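Local atomic coordinates of possible prolidase (PDB entry 2P9B), a protein that is a putative prolidase of the amidohydrolase family, probably hydrolysing carbon-nitrogen bonds. Residues A[159-167]-A[194-205]; A[72-81]-A[128-138]. All blocks are in the same frame, centred on the assembly; numbering follows the deposited sequence.

Interaction 1. Residues A[159-167]-A[194-205]; sequences ILASGPLMA and NLKAGVNAIKIA
The loop after strand 158-160 of the amidohydrolase TIM barrel packs along the end of helix 184-196 and strand 202-205, and Met166, in the short strand 166-167, makes a single backbone bridge with Ile204. Met166 N donates to Lys203 O at 2.9 Å, and Ala205 N to Met166 O at the same distance, this one almost on the line of the carbonyl. At the other end Asn200 swings its amide across the Leu160 side chain at about a right angle. Asn200 CG sits between its own backbone N and carbonyl carbon (chi1 62°), which brings OD1 to Ala161 N at 2.7 Å, the donor tilted from the carbonyl plane, while Asn200 N returns a bond to Ala161 O. Arg146 also binds Asn200 OD1. Between these ends regular strand pairing is absent although the backbones stay close, Ser162 CA lying 3.1 Å from Ala201 O. From helix 184-196 Asn194 reaches Pro164: ND2 gives a nearly straight bond to Pro164 O (3.1 Å, 162°), in both the amide and carbonyl planes, while OD1 lies beside Pro164 CD and binds Tyr140. Replacing Asn194 with leucine would probably leave Pro164 O without its amide donor and Tyr140 without its acceptor. Water 1 donates to Ser162 O and Pro164 O and accepts from Lys203 N at 2.9 Å. Beyond it, Lys203 CG packs on Leu165 CB at 3.6 Å before the chain bends at chi2 and carries NZ away to a salt bridge with Glu265. The buried seam therefore relies on side-chain amides and one water to satisfy backbone groups where strand pairing lapses.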
loop_
_atom_site.group_PDB
_atom_site.type_symbol
_atom_site.label_atom_id
_atom_site.label_comp_id
_atom_site.label_asym_id
_atom_site.label_seq_id
_atom_site.Cartn_x
_atom_site.Cartn_y
_atom_site.Cartn_z
ATOM N N ILE A 159 -7.081 -2.275 7.918
ATOM C CA ILE A 159 -6.295 -1.050 7.999
ATOM C C ILE A 159 -5.166 -0.988 9.019
ATOM O O ILE A 159 -5.340 -1.359 10.183
ATOM C CB ILE A 159 -7.218 0.176 8.304
ATOM C CG1 ILE A 159 -8.279 0.330 7.214
ATOM C CG2 ILE A 159 -6.382 1.452 8.419
ATOM C CD1 ILE A 159 -9.296 1.438 7.518
ATOM N N LEU A 160 -3.996 -0.546 8.562
ATOM C CA LEU A 160 -2.874 -0.310 9.460
ATOM C C LEU A 160 -2.891 1.213 9.523
ATOM O O LEU A 160 -2.561 1.881 8.543
ATOM C CB LEU A 160 -1.551 -0.797 8.878
ATOM C CG LEU A 160 -1.199 -2.260 9.143
ATOM C CD1 LEU A 160 -2.075 -3.175 8.302
ATOM C CD2 LEU A 160 0.270 -2.472 8.821
ATOM N N ALA A 161 -3.305 1.752 10.665
ATOM C CA ALA A 161 -3.406 3.198 10.856
ATOM C C ALA A 161 -2.163 3.770 11.523
ATOM O O ALA A 161 -1.717 3.273 12.549
ATOM C CB ALA A 161 -4.643 3.523 11.697
ATOM N N SER A 162 -1.629 4.836 10.937
ATOM C CA SER A 162 -0.423 5.472 11.442
ATOM C C SER A 162 -0.655 6.626 12.405
ATOM O O SER A 162 0.262 7.023 13.122
ATOM C CB SER A 162 0.379 6.024 10.270
ATOM O OG SER A 162 -0.318 7.126 9.703
ATOM N N GLY A 163 -1.866 7.169 12.425
ATOM C CA GLY A 163 -2.091 8.334 13.262
ATOM C C GLY A 163 -1.348 9.456 12.549
ATOM O O GLY A 163 -0.950 9.280 11.393
ATOM N N PRO A 164 -1.142 10.619 13.180
ATOM C CA PRO A 164 -0.420 11.680 12.464
ATOM C C PRO A 164 1.045 11.336 12.216
ATOM O O PRO A 164 1.680 10.666 13.026
ATOM C CB PRO A 164 -0.592 12.900 13.373
ATOM C CG PRO A 164 -0.866 12.308 14.726
ATOM C CD PRO A 164 -1.727 11.121 14.433
ATOM N N LEU A 165 1.588 11.784 11.091
ATOM C CA LEU A 165 2.984 11.481 10.817
ATOM C C LEU A 165 3.850 12.380 11.683
ATOM O O LEU A 165 3.393 13.414 12.173
ATOM C CB LEU A 165 3.311 11.669 9.331
ATOM C CG LEU A 165 3.250 13.057 8.696
ATOM C CD1 LEU A 165 4.491 13.859 9.056
ATOM C CD2 LEU A 165 3.158 12.893 7.186
HETATM N N MSE A 166 5.095 11.972 11.887
HETATM C CA MSE A 166 6.020 12.745 12.700
HETATM C C MSE A 166 7.037 13.423 11.804
HETATM O O MSE A 166 7.597 12.797 10.905
HETATM C CB MSE A 166 6.734 11.831 13.687
HETATM C CG MSE A 166 5.776 11.002 14.523
HETATM SE SE MSE A 166 6.663 9.660 15.561
HETATM C CE MSE A 166 7.577 10.873 16.807
ATOM N N ALA A 167 7.275 14.706 12.047
ATOM C CA ALA A 167 8.225 15.434 11.223
ATOM C C ALA A 167 8.547 16.803 11.777
ATOM O O ALA A 167 7.888 17.296 12.691
ATOM C CB ALA A 167 7.673 15.587 9.818
ATOM N N ASN A 194 1.473 8.305 19.969
ATOM C CA ASN A 194 0.772 7.614 18.898
ATOM C C ASN A 194 0.435 6.188 19.299
ATOM O O ASN A 194 -0.678 5.727 19.079
ATOM C CB ASN A 194 1.612 7.599 17.620
ATOM C CG ASN A 194 1.241 8.719 16.669
ATOM O OD1 ASN A 194 0.364 9.529 16.961
ATOM N ND2 ASN A 194 1.907 8.764 15.520
ATOM N N LEU A 195 1.399 5.494 19.892
ATOM C CA LEU A 195 1.182 4.118 20.323
ATOM C C LEU A 195 0.066 4.054 21.366
ATOM O O LEU A 195 -0.822 3.200 21.290
ATOM C CB LEU A 195 2.482 3.540 20.893
ATOM C CG LEU A 195 3.626 3.380 19.884
ATOM C CD1 LEU A 195 4.920 3.038 20.607
ATOM C CD2 LEU A 195 3.265 2.291 18.882
ATOM N N LYS A 196 0.112 4.958 22.339
ATOM C CA LYS A 196 -0.904 5.000 23.384
ATOM C C LYS A 196 -2.287 5.218 22.764
ATOM O O LYS A 196 -3.289 4.696 23.256
ATOM C CB LYS A 196 -0.581 6.121 24.383
ATOM C CG LYS A 196 -1.617 6.305 25.499
ATOM C CD LYS A 196 -1.835 5.020 26.298
ATOM C CE LYS A 196 -2.970 5.194 27.306
ATOM N NZ LYS A 196 -3.477 3.898 27.826
ATOM N N ALA A 197 -2.326 5.980 21.673
ATOM C CA ALA A 197 -3.574 6.276 20.979
ATOM C C ALA A 197 -4.104 5.097 20.169
ATOM O O ALA A 197 -5.227 5.143 19.663
ATOM C CB ALA A 197 -3.394 7.485 20.077
ATOM N N GLY A 198 -3.287 4.055 20.026
ATOM C CA GLY A 198 -3.724 2.866 19.311
ATOM C C GLY A 198 -3.275 2.631 17.878
ATOM O O GLY A 198 -3.799 1.735 17.215
ATOM N N VAL A 199 -2.314 3.400 17.383
ATOM C CA VAL A 199 -1.877 3.185 16.004
ATOM C C VAL A 199 -1.204 1.823 15.842
ATOM O O VAL A 199 -0.720 1.242 16.816
ATOM C CB VAL A 199 -0.884 4.279 15.539
ATOM C CG1 VAL A 199 -1.470 5.656 15.796
ATOM C CG2 VAL A 199 0.460 4.119 16.244
ATOM N N ASN A 200 -1.211 1.294 14.621
ATOM C CA ASN A 200 -0.525 0.036 14.354
ATOM C C ASN A 200 0.373 0.204 13.129
ATOM O O ASN A 200 0.604 -0.724 12.359
ATOM C CB ASN A 200 -1.506 -1.149 14.225
ATOM C CG ASN A 200 -2.478 -1.016 13.078
ATOM O OD1 ASN A 200 -2.976 0.068 12.783
ATOM N ND2 ASN A 200 -2.787 -2.145 12.440
ATOM N N ALA A 201 0.886 1.427 12.996
ATOM C CA ALA A 201 1.821 1.827 11.948
ATOM C C ALA A 201 2.370 3.200 12.347
ATOM O O ALA A 201 1.711 3.946 13.069
ATOM C CB ALA A 201 1.115 1.909 10.584
ATOM N N ILE A 202 3.589 3.512 11.914
ATOM C CA ILE A 202 4.196 4.810 12.208
ATOM C C ILE A 202 4.773 5.376 10.917
ATOM O O ILE A 202 5.330 4.632 10.105
ATOM C CB ILE A 202 5.344 4.692 13.241
ATOM C CG1 ILE A 202 4.785 4.331 14.621
ATOM C CG2 ILE A 202 6.104 6.012 13.328
ATOM C CD1 ILE A 202 3.912 5.413 15.244
ATOM N N LYS A 203 4.629 6.684 10.729
ATOM C CA LYS A 203 5.164 7.360 9.552
ATOM C C LYS A 203 6.048 8.528 9.985
ATOM O O LYS A 203 5.632 9.372 10.781
ATOM C CB LYS A 203 4.031 7.896 8.671
ATOM C CG LYS A 203 4.499 8.776 7.518
ATOM C CD LYS A 203 5.423 8.012 6.578
ATOM C CE LYS A 203 5.616 8.774 5.275
ATOM N NZ LYS A 203 6.188 7.899 4.219
ATOM N N ILE A 204 7.271 8.554 9.464
ATOM C CA ILE A 204 8.229 9.615 9.760
ATOM C C ILE A 204 8.586 10.306 8.447
ATOM O O ILE A 204 8.709 9.647 7.414
ATOM C CB ILE A 204 9.558 9.054 10.334
ATOM C CG1 ILE A 204 9.298 8.199 11.574
ATOM C CG2 ILE A 204 10.496 10.199 10.689
ATOM C CD1 ILE A 204 10.526 7.422 12.029
ATOM N N ALA A 205 8.739 11.625 8.484
ATOM C CA ALA A 205 9.152 12.371 7.302
ATOM C C ALA A 205 10.652 12.595 7.514
ATOM O O ALA A 205 11.053 13.464 8.285
ATOM C CB ALA A 205 8.415 13.705 7.224
HETATM O O HOH W 1 2.846 8.064 12.583
#

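Interaction 2. Residues A[72-81]-A[128-138]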
loop_
_atom_site.group_PDB
_atom_site.type_symbol
_atom_site.label_atom_id
_atom_site.label_comp_id
_atom_site.label_asym_id
_atom_site.label_seq_id
_atom_site.Cartn_x
_atom_site.Cartn_y
_atom_site.Cartn_z
ATOM N N GLY A 72 -6.759 -10.076 -2.882
ATOM C CA GLY A 72 -7.111 -8.668 -2.940
ATOM C C GLY A 72 -5.854 -7.825 -3.046
ATOM O O GLY A 72 -4.793 -8.218 -2.547
ATOM N N LEU A 73 -5.946 -6.674 -3.708
ATOM C CA LEU A 73 -4.775 -5.807 -3.813
ATOM C C LEU A 73 -4.506 -5.185 -2.451
ATOM O O LEU A 73 -5.394 -5.097 -1.615
ATOM C CB LEU A 73 -5.004 -4.691 -4.843
ATOM C CG LEU A 73 -5.106 -5.110 -6.316
ATOM C CD1 LEU A 73 -5.421 -3.896 -7.181
ATOM C CD2 LEU A 73 -3.782 -5.748 -6.752
ATOM N N ILE A 74 -3.262 -4.776 -2.230
ATOM C CA ILE A 74 -2.872 -4.136 -0.979
ATOM C C ILE A 74 -2.152 -2.852 -1.351
ATOM O O ILE A 74 -1.331 -2.847 -2.268
ATOM C CB ILE A 74 -1.914 -5.051 -0.163
ATOM C CG1 ILE A 74 -2.646 -6.346 0.205
ATOM C CG2 ILE A 74 -1.427 -4.323 1.092
ATOM C CD1 ILE A 74 -1.813 -7.340 1.001
ATOM N N ASN A 75 -2.472 -1.757 -0.662
ATOM C CA ASN A 75 -1.810 -0.481 -0.930
ATOM C C ASN A 75 -1.080 -0.093 0.350
ATOM O O ASN A 75 -1.705 0.204 1.363
ATOM C CB ASN A 75 -2.823 0.604 -1.307
ATOM C CG ASN A 75 -2.149 1.856 -1.844
ATOM O OD1 ASN A 75 -1.097 2.259 -1.353
ATOM N ND2 ASN A 75 -2.753 2.473 -2.855
ATOM N N ALA A 76 0.249 -0.105 0.309
ATOM C CA ALA A 76 1.046 0.195 1.498
ATOM C C ALA A 76 1.260 1.664 1.824
ATOM O O ALA A 76 1.962 1.991 2.782
ATOM C CB ALA A 76 2.400 -0.505 1.396
ATOM N N HIS A 77 0.665 2.558 1.045
ATOM C CA HIS A 77 0.853 3.977 1.314
ATOM C C HIS A 77 -0.376 4.778 0.900
ATOM O O HIS A 77 -0.528 5.140 -0.262
ATOM C CB HIS A 77 2.100 4.477 0.575
ATOM C CG HIS A 77 2.533 5.850 0.982
ATOM N ND1 HIS A 77 3.826 6.301 0.819
ATOM C CD2 HIS A 77 1.847 6.871 1.545
ATOM C CE1 HIS A 77 3.916 7.540 1.266
ATOM N NE2 HIS A 77 2.730 7.911 1.712
ATOM N N THR A 78 -1.248 5.045 1.868
ATOM C CA THR A 78 -2.479 5.784 1.613
ATOM C C THR A 78 -2.743 6.883 2.643
ATOM O O THR A 78 -2.061 6.976 3.663
ATOM C CB THR A 78 -3.702 4.831 1.627
ATOM O OG1 THR A 78 -3.845 4.245 2.932
ATOM C CG2 THR A 78 -3.514 3.705 0.603
ATOM N N HIS A 79 -3.731 7.719 2.336
ATOM C CA HIS A 79 -4.207 8.795 3.206
ATOM C C HIS A 79 -5.713 8.745 2.995
ATOM O O HIS A 79 -6.163 8.567 1.867
ATOM C CB HIS A 79 -3.683 10.164 2.758
ATOM C CG HIS A 79 -2.200 10.318 2.886
ATOM N ND1 HIS A 79 -1.572 10.501 4.100
ATOM C CD2 HIS A 79 -1.219 10.290 1.954
ATOM C CE1 HIS A 79 -0.267 10.578 3.909
ATOM N NE2 HIS A 79 -0.026 10.452 2.617
ATOM N N LEU A 80 -6.496 8.899 4.057
ATOM C CA LEU A 80 -7.941 8.844 3.902
ATOM C C LEU A 80 -8.603 10.220 3.930
ATOM O O LEU A 80 -9.794 10.349 4.212
ATOM C CB LEU A 80 -8.545 7.913 4.961
ATOM C CG LEU A 80 -8.044 6.456 4.880
ATOM C CD1 LEU A 80 -8.740 5.618 5.944
ATOM C CD2 LEU A 80 -8.303 5.875 3.494
ATOM N N PHE A 81 -7.816 11.241 3.609
ATOM C CA PHE A 81 -8.287 12.620 3.553
ATOM C C PHE A 81 -7.498 13.284 2.425
ATOM O O PHE A 81 -6.382 12.860 2.116
ATOM C CB PHE A 81 -8.023 13.327 4.884
ATOM C CG PHE A 81 -6.572 13.637 5.132
ATOM C CD1 PHE A 81 -6.061 14.900 4.847
ATOM C CD2 PHE A 81 -5.712 12.663 5.633
ATOM C CE1 PHE A 81 -4.714 15.191 5.056
ATOM C CE2 PHE A 81 -4.363 12.942 5.846
ATOM C CZ PHE A 81 -3.862 14.209 5.559
ATOM N N GLY A 128 -10.903 -2.764 -5.196
ATOM C CA GLY A 128 -10.265 -4.065 -5.056
ATOM C C GLY A 128 -9.118 -4.183 -4.061
ATOM O O GLY A 128 -8.444 -5.216 -4.018
ATOM N N VAL A 129 -8.902 -3.145 -3.256
ATOM C CA VAL A 129 -7.834 -3.122 -2.253
ATOM C C VAL A 129 -8.391 -3.565 -0.897
ATOM O O VAL A 129 -9.175 -2.849 -0.278
ATOM C CB VAL A 129 -7.257 -1.707 -2.122
ATOM C CG1 VAL A 129 -6.068 -1.713 -1.182
ATOM C CG2 VAL A 129 -6.855 -1.194 -3.492
ATOM N N THR A 130 -7.969 -4.740 -0.432
ATOM C CA THR A 130 -8.475 -5.291 0.816
ATOM C C THR A 130 -7.652 -5.012 2.070
ATOM O O THR A 130 -8.103 -5.287 3.180
ATOM C CB THR A 130 -8.700 -6.804 0.666
ATOM O OG1 THR A 130 -7.535 -7.407 0.095
ATOM C CG2 THR A 130 -9.886 -7.069 -0.249
ATOM N N THR A 131 -6.452 -4.471 1.896
ATOM C CA THR A 131 -5.606 -4.112 3.021
ATOM C C THR A 131 -4.899 -2.824 2.634
ATOM O O THR A 131 -4.435 -2.687 1.503
ATOM C CB THR A 131 -4.529 -5.182 3.328
ATOM O OG1 THR A 131 -5.158 -6.432 3.631
ATOM C CG2 THR A 131 -3.680 -4.756 4.528
ATOM N N ILE A 132 -4.840 -1.880 3.566
ATOM C CA ILE A 132 -4.170 -0.616 3.315
ATOM C C ILE A 132 -3.411 -0.192 4.553
ATOM O O ILE A 132 -3.707 -0.645 5.662
ATOM C CB ILE A 132 -5.169 0.545 2.974
ATOM C CG1 ILE A 132 -6.086 0.839 4.170
ATOM C CG2 ILE A 132 -5.978 0.192 1.746
ATOM C CD1 ILE A 132 -7.000 2.050 3.957
ATOM N N ARG A 133 -2.405 0.652 4.352
ATOM C CA ARG A 133 -1.660 1.221 5.461
ATOM C C ARG A 133 -1.727 2.715 5.222
ATOM O O ARG A 133 -1.410 3.175 4.130
ATOM C CB ARG A 133 -0.186 0.809 5.472
ATOM C CG ARG A 133 0.613 1.618 6.510
ATOM C CD ARG A 133 2.073 1.205 6.602
ATOM N NE ARG A 133 2.765 1.362 5.326
ATOM C CZ ARG A 133 4.086 1.343 5.185
ATOM N NH1 ARG A 133 4.867 1.182 6.244
ATOM N NH2 ARG A 133 4.629 1.468 3.977
ATOM N N THR A 134 -2.179 3.475 6.214
ATOM C CA THR A 134 -2.189 4.921 6.043
ATOM C C THR A 134 -0.837 5.393 6.570
ATOM O O THR A 134 -0.262 4.772 7.467
ATOM C CB THR A 134 -3.328 5.610 6.842
ATOM O OG1 THR A 134 -3.172 5.363 8.248
ATOM C CG2 THR A 134 -4.679 5.105 6.370
ATOM N N LEU A 135 -0.312 6.467 5.992
ATOM C CA LEU A 135 0.960 7.011 6.433
ATOM C C LEU A 135 0.840 8.514 6.622
ATOM O O LEU A 135 1.494 9.295 5.934
ATOM C CB LEU A 135 2.067 6.693 5.422
ATOM C CG LEU A 135 2.436 5.206 5.370
ATOM C CD1 LEU A 135 3.451 4.947 4.258
ATOM C CD2 LEU A 135 2.984 4.792 6.736
ATOM N N GLY A 136 -0.009 8.904 7.561
ATOM C CA GLY A 136 -0.207 10.312 7.842
ATOM C C GLY A 136 -1.679 10.643 7.912
ATOM O O GLY A 136 -2.290 11.006 6.905
ATOM N N ASP A 137 -2.255 10.492 9.101
ATOM C CA ASP A 137 -3.667 10.792 9.322
ATOM C C ASP A 137 -3.736 12.184 9.944
ATOM O O ASP A 137 -2.708 12.763 10.284
ATOM C CB ASP A 137 -4.296 9.789 10.302
ATOM C CG ASP A 137 -4.099 8.337 9.878
ATOM O OD1 ASP A 137 -3.990 8.085 8.668
ATOM O OD2 ASP A 137 -4.069 7.447 10.755
ATOM N N VAL A 138 -4.940 12.723 10.093
ATOM C CA VAL A 138 -5.076 14.041 10.706
ATOM C C VAL A 138 -4.953 13.877 12.218
ATOM O O VAL A 138 -4.166 14.563 12.873
ATOM C CB VAL A 138 -6.438 14.685 10.367
ATOM C CG1 VAL A 138 -6.606 15.985 11.139
ATOM C CG2 VAL A 138 -6.527 14.944 8.874
HETATM O O HOH W 2 2.715 10.320 3.034
HETATM O O HOH W 3 -5.231 9.135 6.557
#
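Strands 73-75 and 129-134 run parallel, their axes 4.7 Å apart at an angle of 32°, with Leu73 opposite Val129, Ile74 opposite Thr131 and Asn75 opposite Ile132, and the ladder is interrupted by beta bulges after Leu73 and between Asn75 and Thr78. At the second bulge the chain turns a corner at Ala76 and His77, and Arg133 fills the break: bent at chi3 (59°), it grips Ala76 O side-on, through NE at 2.7 Å and NH2 at 3.0 Å, with the oxygen close to the guanidinium plane. NH2 also forms a salt bridge with Glu265. Leu135 CD1 lies over one face of the guanidinium, offset toward its rim, and over the centre of the His77 ring, 3.6 Å from the centroid. Past the corner, Arg133 O accepts both Thr78 N and Thr78 OG1, the hydroxyl reaching it at 2.9 Å from above the carbonyl plane. The His79 ring presents ND1 to Gly136 O at 2.9 Å, nearly in the ring plane, which fixes its rotation and directs NE2 to water 2; the same water meets His77 NE2 at 2.7 Å. Gly136 O also sits at the edge of the Phe81 ring, whose face takes Val138 CG2. Leu80 and Ile132 meet tip to tip, CD2 to CD1, on the side covered by helices 113-126 and 141-150. His77 and His79 match the His-X-His pair that in amidohydrolases ends the first barrel strand and usually binds metal; no metal is modelled here, water 2 lies between the two NE2 atoms, and the arrangement with Asp345 is consistent with a possible empty metal site. Bonds from Arg133 and to Gly136 thus secure the backbone and imidazole on which such a site would depend.

How the interactions relate
Both contacts are buried, but interaction 2 lies near the centre of the chain and interaction 1 about 15 Å from it, centre to centre. Both reach one sheet, strand 129-134 lying between strands 68-78 and 158-160. Segments 128-138 and 159-167 also join directly: Ser162 OG bonds to Gly136 N and Asp137 OD2 to Gly163 N. Interaction 2 is a longer parallel ladder ending in the histidines of the possible metal site, whereas interaction 1 is a broken seam completed by asparagines and water. Glu265 pairs with Lys203 of one and Arg133 of the other, bringing positive groups from both contacts to one carboxylate.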